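Local coordinates for leucyl-tRNA synthetase (Giardia intestinalis, PDB 3PZ6), which probably charges tRNA(Leu) with leucine at the expense of ATP, this chain being its CP1 editing domain, which is linked to removal of wrongly attached amino acids, at residues A[117-120]-A[121-125]; A[145-149]-A[150-154]; A[294-298]-A[299-303]. The protein carries 2 engineered substitutions. All coordinates share one frame; numbering follows the deposited sequence.

Interaction 1. Residues A[117-120]-A[121-125]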
loop_
_atom_site.group_PDB
_atom_site.type_symbol
_atom_site.label_atom_id
_atom_site.label_comp_id
_atom_site.label_asym_id
_atom_site.label_seq_id
_atom_site.Cartn_x
_atom_site.Cartn_y
_atom_site.Cartn_z
ATOM N N ILE A 117 14.340 0.369 -1.309
ATOM C CA ILE A 117 13.095 -0.063 -0.679
ATOM C C ILE A 117 13.119 0.139 0.830
ATOM O O ILE A 117 14.175 0.079 1.460
ATOM C CB ILE A 117 12.719 -1.527 -1.008
ATOM C CG1 ILE A 117 13.813 -2.485 -0.545
ATOM C CG2 ILE A 117 12.430 -1.688 -2.490
ATOM C CD1 ILE A 117 13.299 -3.842 -0.188
ATOM N N ILE A 118 11.944 0.396 1.395
ATOM C CA ILE A 118 11.793 0.524 2.833
ATOM C C ILE A 118 10.955 -0.645 3.320
ATOM O O ILE A 118 9.818 -0.831 2.883
ATOM C CB ILE A 118 11.151 1.870 3.231
ATOM C CG1 ILE A 118 11.989 3.035 2.700
ATOM C CG2 ILE A 118 11.016 1.966 4.748
ATOM C CD1 ILE A 118 11.273 4.353 2.684
ATOM N N VAL A 119 11.546 -1.445 4.202
ATOM C CA VAL A 119 10.903 -2.634 4.760
ATOM C C VAL A 119 11.319 -2.836 6.210
ATOM O O VAL A 119 12.167 -2.111 6.730
ATOM C CB VAL A 119 11.252 -3.927 3.962
ATOM C CG1 VAL A 119 10.396 -4.050 2.721
ATOM C CG2 VAL A 119 12.736 -3.979 3.612
ATOM N N SER A 120 10.711 -3.827 6.854
ATOM C CA SER A 120 11.182 -4.315 8.141
ATOM C C SER A 120 12.502 -5.048 7.936
ATOM O O SER A 120 12.780 -5.537 6.836
ATOM C CB SER A 120 10.159 -5.267 8.751
ATOM O OG SER A 120 10.037 -6.448 7.975
ATOM N N GLU A 121 13.304 -5.117 8.996
ATOM C CA GLU A 121 14.585 -5.823 8.975
ATOM C C GLU A 121 14.369 -7.309 8.708
ATOM O O GLU A 121 15.136 -7.935 7.970
ATOM C CB GLU A 121 15.331 -5.621 10.295
ATOM C CG GLU A 121 16.810 -5.974 10.231
ATOM C CD GLU A 121 17.491 -5.897 11.584
ATOM O OE1 GLU A 121 17.804 -6.970 12.146
ATOM O OE2 GLU A 121 17.706 -4.772 12.087
ATOM N N HIS A 122 13.309 -7.853 9.302
ATOM C CA HIS A 122 12.875 -9.220 9.058
ATOM C C HIS A 122 12.750 -9.516 7.562
ATOM O O HIS A 122 13.256 -10.533 7.084
ATOM C CB HIS A 122 11.540 -9.470 9.759
ATOM C CG HIS A 122 11.068 -10.888 9.679
ATOM N ND1 HIS A 122 10.225 -11.338 8.684
ATOM C CD2 HIS A 122 11.313 -11.956 10.476
ATOM C CE1 HIS A 122 9.972 -12.620 8.871
ATOM N NE2 HIS A 122 10.619 -13.019 9.951
ATOM N N ALA A 123 12.083 -8.621 6.835
ATOM C CA ALA A 123 11.873 -8.776 5.396
ATOM C C ALA A 123 13.173 -8.648 4.615
ATOM O O ALA A 123 13.408 -9.415 3.687
ATOM C CB ALA A 123 10.849 -7.772 4.890
ATOM N N ALA A 124 14.011 -7.686 5.002
ATOM C CA ALA A 124 15.298 -7.433 4.342
ATOM C C ALA A 124 16.271 -8.600 4.502
ATOM O O ALA A 124 17.019 -8.919 3.577
ATOM C CB ALA A 124 15.918 -6.152 4.865
ATOM N N VAL A 125 16.257 -9.224 5.679
ATOM C CA VAL A 125 17.047 -10.427 5.939
ATOM C C VAL A 125 16.558 -11.584 5.056
ATOM O O VAL A 125 17.358 -12.222 4.366
ATOM C CB VAL A 125 17.031 -10.819 7.456
ATOM C CG1 VAL A 125 17.552 -12.245 7.673
ATOM C CG2 VAL A 125 17.840 -9.816 8.293
#
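Ser120 meets Ala123 and Ala124 at the point where a sheet strand hands over to a helix, and it serves as a worked example of an N-cap. The chain turns sharply here: strand 117-120 and helix 121-125 run at 109° to each other.

The serine can be followed outward from its backbone. Its CB lies over the start of the first turn, 4.1 Å from His122 N. The torsion then sets OG between the backbone N and the carbonyl carbon (chi1 66°), which swings the hydroxyl oxygen back over the helix start. At this tip OG accepts the amide hydrogen of Ala123 N at 3.2 Å, and the bond is fairly straight at 154°. Two CB atoms lie near the same oxygen, that of Ala123 at 3.5 Å and that of His122 at 3.8 Å. OG has a second, weak hydrogen bond to Thr181 O. The backbone of Ser120 helps as well, since its O receives Ala124 N at 3.1 Å and so starts the regular helical bonding.

Beneath the cap lies an apolar layer. Val119 CB rests 4.0 Å from Ala123 CB, while its CG2 comes to 4.1 Å from Ala124 CB. Tyr109 of strand 105-110 and Leu83 of strand 79-86 also touch Val119, so this valine lies between the helix start and neighbouring strands.

One buried serine thus supplies acceptors to two amides of the first turn through its side chain and its carbonyl. Such a cap would be expected to offset the cost of burying a helix N terminus, while the valine and alanines pack carbon on carbon beneath it.

Interaction 2. Residues A[145-149]-A[150-154]. Engineered in segment 145-149: Ser145 (natural residue Cys).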
loop_
_atom_site.group_PDB
_atom_site.type_symbol
_atom_site.label_atom_id
_atom_site.label_comp_id
_atom_site.label_asym_id
_atom_site.label_seq_id
_atom_site.Cartn_x
_atom_site.Cartn_y
_atom_site.Cartn_z
ATOM N N SER A 145 19.821 3.900 5.955
ATOM C CA SER A 145 19.427 4.560 7.197
ATOM C C SER A 145 18.123 3.969 7.719
ATOM O O SER A 145 17.412 3.254 7.000
ATOM C CB SER A 145 19.310 6.084 7.029
ATOM O OG SER A 145 18.449 6.448 5.960
ATOM N N GLU A 146 17.834 4.261 8.981
ATOM C CA GLU A 146 16.672 3.724 9.667
ATOM C C GLU A 146 15.486 4.649 9.437
ATOM O O GLU A 146 15.645 5.872 9.424
ATOM C CB GLU A 146 16.984 3.616 11.157
ATOM C CG GLU A 146 16.090 2.695 11.943
ATOM C CD GLU A 146 16.499 2.628 13.398
ATOM O OE1 GLU A 146 17.502 1.948 13.708
ATOM O OE2 GLU A 146 15.810 3.248 14.241
ATOM N N ILE A 147 14.308 4.064 9.232
ATOM C CA ILE A 147 13.076 4.833 9.064
ATOM C C ILE A 147 12.047 4.349 10.083
ATOM O O ILE A 147 11.712 3.167 10.107
ATOM C CB ILE A 147 12.487 4.690 7.626
ATOM C CG1 ILE A 147 13.513 5.064 6.544
ATOM C CG2 ILE A 147 11.213 5.516 7.473
ATOM C CD1 ILE A 147 13.827 6.559 6.432
ATOM N N SER A 148 11.549 5.251 10.926
ATOM C CA SER A 148 10.482 4.886 11.862
ATOM C C SER A 148 9.099 4.972 11.207
ATOM O O SER A 148 8.928 5.656 10.200
ATOM C CB SER A 148 10.533 5.737 13.140
ATOM O OG SER A 148 10.338 7.109 12.869
ATOM N N GLY A 149 8.125 4.268 11.781
ATOM C CA GLY A 149 6.736 4.352 11.332
ATOM C C GLY A 149 6.225 5.779 11.343
ATOM O O GLY A 149 5.543 6.212 10.412
ATOM N N SER A 150 6.573 6.505 12.405
ATOM C CA SER A 150 6.286 7.929 12.544
ATOM C C SER A 150 6.643 8.752 11.307
ATOM O O SER A 150 5.866 9.611 10.888
ATOM C CB SER A 150 7.030 8.494 13.754
ATOM O OG SER A 150 6.224 8.407 14.907
ATOM N N ASP A 151 7.824 8.495 10.746
ATOM C CA ASP A 151 8.289 9.189 9.556
ATOM C C ASP A 151 7.429 8.831 8.337
ATOM O O ASP A 151 7.101 9.701 7.522
ATOM C CB ASP A 151 9.758 8.851 9.278
ATOM C CG ASP A 151 10.690 9.310 10.385
ATOM O OD1 ASP A 151 10.400 10.342 11.039
ATOM O OD2 ASP A 151 11.724 8.638 10.598
ATOM N N LEU A 152 7.059 7.554 8.244
ATOM C CA LEU A 152 6.247 7.034 7.141
ATOM C C LEU A 152 4.791 7.483 7.191
ATOM O O LEU A 152 4.161 7.694 6.152
ATOM C CB LEU A 152 6.296 5.505 7.110
ATOM C CG LEU A 152 7.633 4.871 6.753
ATOM C CD1 LEU A 152 7.565 3.399 7.041
ATOM C CD2 LEU A 152 7.981 5.124 5.295
ATOM N N LEU A 153 4.263 7.632 8.400
ATOM C CA LEU A 153 2.844 7.909 8.582
ATOM C C LEU A 153 2.421 9.165 7.819
ATOM O O LEU A 153 3.151 10.156 7.779
ATOM C CB LEU A 153 2.516 8.020 10.071
ATOM C CG LEU A 153 1.212 7.382 10.553
ATOM C CD1 LEU A 153 1.212 5.862 10.341
ATOM C CD2 LEU A 153 0.956 7.712 12.023
ATOM N N LEU A 154 1.253 9.094 7.187
ATOM C CA LEU A 154 0.696 10.191 6.384
ATOM C C LEU A 154 1.596 10.660 5.216
ATOM O O LEU A 154 1.514 11.805 4.783
ATOM C CB LEU A 154 0.258 11.363 7.273
ATOM C CG LEU A 154 -0.497 11.004 8.556
ATOM C CD1 LEU A 154 -0.753 12.247 9.378
ATOM C CD2 LEU A 154 -1.804 10.254 8.274
#
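Ser148 and Asp151 form a local N-terminal cap at a strand-to-helix junction, where strand 143-148 of the main mixed sheet gives way to the single-turn helix 149-152. Ser148 occupies the N-cap position, and the aspartate three residues on turns back toward it.

The first torsion of Asp151 places CG beside its own backbone N, opposite the carbonyl carbon (chi1 -63°), and this sends the carboxylate toward the strand. OD2 does the reaching. It accepts a weak bond from Ser148 N at 3.4 Å and another weak one from the hydroxyl, Ser148 OG, at 3.1 Å. The aspartate therefore supplies a weak half of a capping box. Asp151 N turns instead, also weakly, to Ser148 O at 3.1 Å, and Leu152 N bonds weakly to that same carbonyl. A firmer bond follows at the far end of the turn: Leu153 N meets Gly149 O at 2.8 Å, coming in almost in line with the carbonyl bond, though bent at the hydrogen (140°).

Apolar side chains lie on another flank. Ile147 and Leu152 cross at about a right angle, with Ile147 CG2 set against Leu152 CG at 3.7 Å and against Leu152 CD2 at 3.9 Å. Helix 61-71 packs on this pair through Gln69 and Ile66. Its Lys62 donates from NZ to both Ser150 O and Leu153 O, gathering carbonyls from the end of the turn.

A carboxylate at the start of the helix and an ammonium group at its end would be consistent with the polarity of a helix, though a single turn has little dipole. The amide N and hydroxyl of Ser148, both donating weakly to OD2, would probably favour the ionised carboxylate, and the N-cap residue is held by several weak bonds.

Interaction 3. Residues A[294-298]-A[299-303]; sequences LLVQN and NQCIV
Leu295 and Gln300 cross at about a right angle where helix 284-297 ends in a Schellman motif, and the chain leaves it for strand 301-305. The meeting is carbon on carbon, Leu295 CD2 lying 4.1 Å from Gln300 CB. Just beside it, the backbone makes the wider-spanning bond of the motif: Gln300 N donates to Leu295 O at 2.8 Å and nearly straight. The inner bond, from Asn299 N to Val296 O, is weak. Asn299 makes the reversal possible by taking up a positive phi of 58°, a conformation that asparagine tolerates better than most residues.

Beyond CG the glutamine runs out extended, passing across Asn298. The two side chains meet at a slant, with their amide planes turned 53° from each other, so the groups do not stack flat. Gln300 CG approaches Asn298 CB at 3.6 Å, which makes the aliphatic part of the glutamine a cover for the asparagine stem. Pro160 and Leu161 touch Gln300 as well.

Cys301 points back at the helix. Its side chain lodges against the last turn between Leu295 and Val296, and strand 10-18 adds Ile14 against Leu295 and Ile12 against Cys301. The reversal is thereby seated on the main sheet, where Gln300 and Ile302 bond through their backbones to Lys15 and Gly13.

The thiol is placed by a chi1 of 87°, between its backbone N and carbonyl carbon, and SG there touches Val296 CG2 at 3.7 Å and Leu295 CB at 3.9 Å.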
loop_
_atom_site.group_PDB
_atom_site.type_symbol
_atom_site.label_atom_id
_atom_site.label_comp_id
_atom_site.label_asym_id
_atom_site.label_seq_id
_atom_site.Cartn_x
_atom_site.Cartn_y
_atom_site.Cartn_z
ATOM N N LEU A 294 1.701 -9.193 -14.978
ATOM C CA LEU A 294 1.632 -7.791 -15.398
ATOM C C LEU A 294 2.432 -6.907 -14.441
ATOM O O LEU A 294 3.148 -6.002 -14.875
ATOM C CB LEU A 294 0.177 -7.323 -15.498
ATOM C CG LEU A 294 -0.143 -5.871 -15.894
ATOM C CD1 LEU A 294 0.382 -5.494 -17.281
ATOM C CD2 LEU A 294 -1.644 -5.600 -15.807
ATOM N N LEU A 295 2.320 -7.195 -13.143
ATOM C CA LEU A 295 3.045 -6.458 -12.110
ATOM C C LEU A 295 4.555 -6.575 -12.299
ATOM O O LEU A 295 5.290 -5.615 -12.059
ATOM C CB LEU A 295 2.637 -6.933 -10.705
ATOM C CG LEU A 295 1.300 -6.450 -10.122
ATOM C CD1 LEU A 295 0.778 -7.425 -9.084
ATOM C CD2 LEU A 295 1.411 -5.052 -9.530
ATOM N N VAL A 296 5.002 -7.750 -12.743
ATOM C CA VAL A 296 6.424 -8.017 -12.971
ATOM C C VAL A 296 6.924 -7.315 -14.238
ATOM O O VAL A 296 8.047 -6.817 -14.262
ATOM C CB VAL A 296 6.738 -9.548 -13.013
ATOM C CG1 VAL A 296 8.237 -9.793 -12.992
ATOM C CG2 VAL A 296 6.090 -10.276 -11.830
ATOM N N GLN A 297 6.085 -7.271 -15.275
ATOM C CA GLN A 297 6.415 -6.599 -16.536
ATOM C C GLN A 297 6.477 -5.093 -16.359
ATOM O O GLN A 297 7.288 -4.411 -16.993
ATOM C CB GLN A 297 5.382 -6.918 -17.611
ATOM C CG GLN A 297 5.605 -8.222 -18.351
ATOM C CD GLN A 297 4.567 -8.440 -19.431
ATOM O OE1 GLN A 297 4.424 -7.620 -20.343
ATOM N NE2 GLN A 297 3.822 -9.544 -19.330
ATOM N N ASN A 298 5.594 -4.581 -15.509
ATOM C CA ASN A 298 5.586 -3.174 -15.149
ATOM C C ASN A 298 6.727 -2.819 -14.208
ATOM O O ASN A 298 7.018 -1.639 -14.003
ATOM C CB ASN A 298 4.262 -2.817 -14.481
ATOM C CG ASN A 298 3.104 -2.743 -15.458
ATOM O OD1 ASN A 298 3.197 -2.111 -16.517
ATOM N ND2 ASN A 298 1.993 -3.369 -15.095
ATOM N N ASN A 299 7.370 -3.845 -13.643
ATOM C CA ASN A 299 8.391 -3.674 -12.603
ATOM C C ASN A 299 7.806 -2.923 -11.392
ATOM O O ASN A 299 8.361 -1.932 -10.902
ATOM C CB ASN A 299 9.649 -2.992 -13.171
ATOM C CG ASN A 299 10.849 -3.095 -12.243
ATOM O OD1 ASN A 299 11.126 -4.152 -11.665
ATOM N ND2 ASN A 299 11.573 -1.990 -12.100
ATOM N N GLN A 300 6.661 -3.416 -10.934
ATOM C CA GLN A 300 5.908 -2.793 -9.864
ATOM C C GLN A 300 5.834 -3.728 -8.668
ATOM O O GLN A 300 5.198 -3.418 -7.660
ATOM C CB GLN A 300 4.503 -2.423 -10.351
ATOM C CG GLN A 300 4.437 -1.172 -11.232
ATOM C CD GLN A 300 3.073 -0.968 -11.886
ATOM O OE1 GLN A 300 2.349 -1.923 -12.160
ATOM N NE2 GLN A 300 2.723 0.287 -12.137
ATOM N N CYS A 301 6.489 -4.877 -8.781
ATOM C CA CYS A 301 6.564 -5.803 -7.666
ATOM C C CYS A 301 7.898 -6.542 -7.583
ATOM O O CYS A 301 8.656 -6.597 -8.553
ATOM C CB CYS A 301 5.392 -6.792 -7.700
ATOM S SG CYS A 301 5.664 -8.273 -8.695
ATOM N N ILE A 302 8.171 -7.086 -6.400
ATOM C CA ILE A 302 9.303 -7.967 -6.155
ATOM C C ILE A 302 8.751 -9.263 -5.569
ATOM O O ILE A 302 8.039 -9.248 -4.563
ATOM C CB ILE A 302 10.308 -7.327 -5.171
ATOM C CG1 ILE A 302 11.028 -6.146 -5.831
ATOM C CG2 ILE A 302 11.320 -8.366 -4.667
ATOM C CD1 ILE A 302 11.713 -5.207 -4.849
ATOM N N VAL A 303 9.062 -10.385 -6.209
ATOM C CA VAL A 303 8.573 -11.680 -5.746
ATOM C C VAL A 303 9.622 -12.301 -4.838
ATOM O O VAL A 303 10.797 -12.351 -5.194
ATOM C CB VAL A 303 8.236 -12.635 -6.924
ATOM C CG1 VAL A 303 7.613 -13.930 -6.412
ATOM C CG2 VAL A 303 7.297 -11.962 -7.920
#

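In the fold
From the N terminus, strand 10-18 comes first and waits for its late partner. Interaction 1 turns strand 115-120 into helix 121-128; interaction 2 then turns strand 143-148 into helix 149-152; interaction 3 reverses the direction of change, leading helix 284-297 into strand 301-305, which pairs antiparallel with strand 10-18 and so brings the chain ends together. The three are in series, and none nests in or crosses another. All reach the same mixed sheet. Interaction 1 bridges the others: Ile118 packs on Ile147 and Leu152, and Ile117 on Ile302, whereas interactions 2 and 3 stay about 15 Å apart at their nearest atoms.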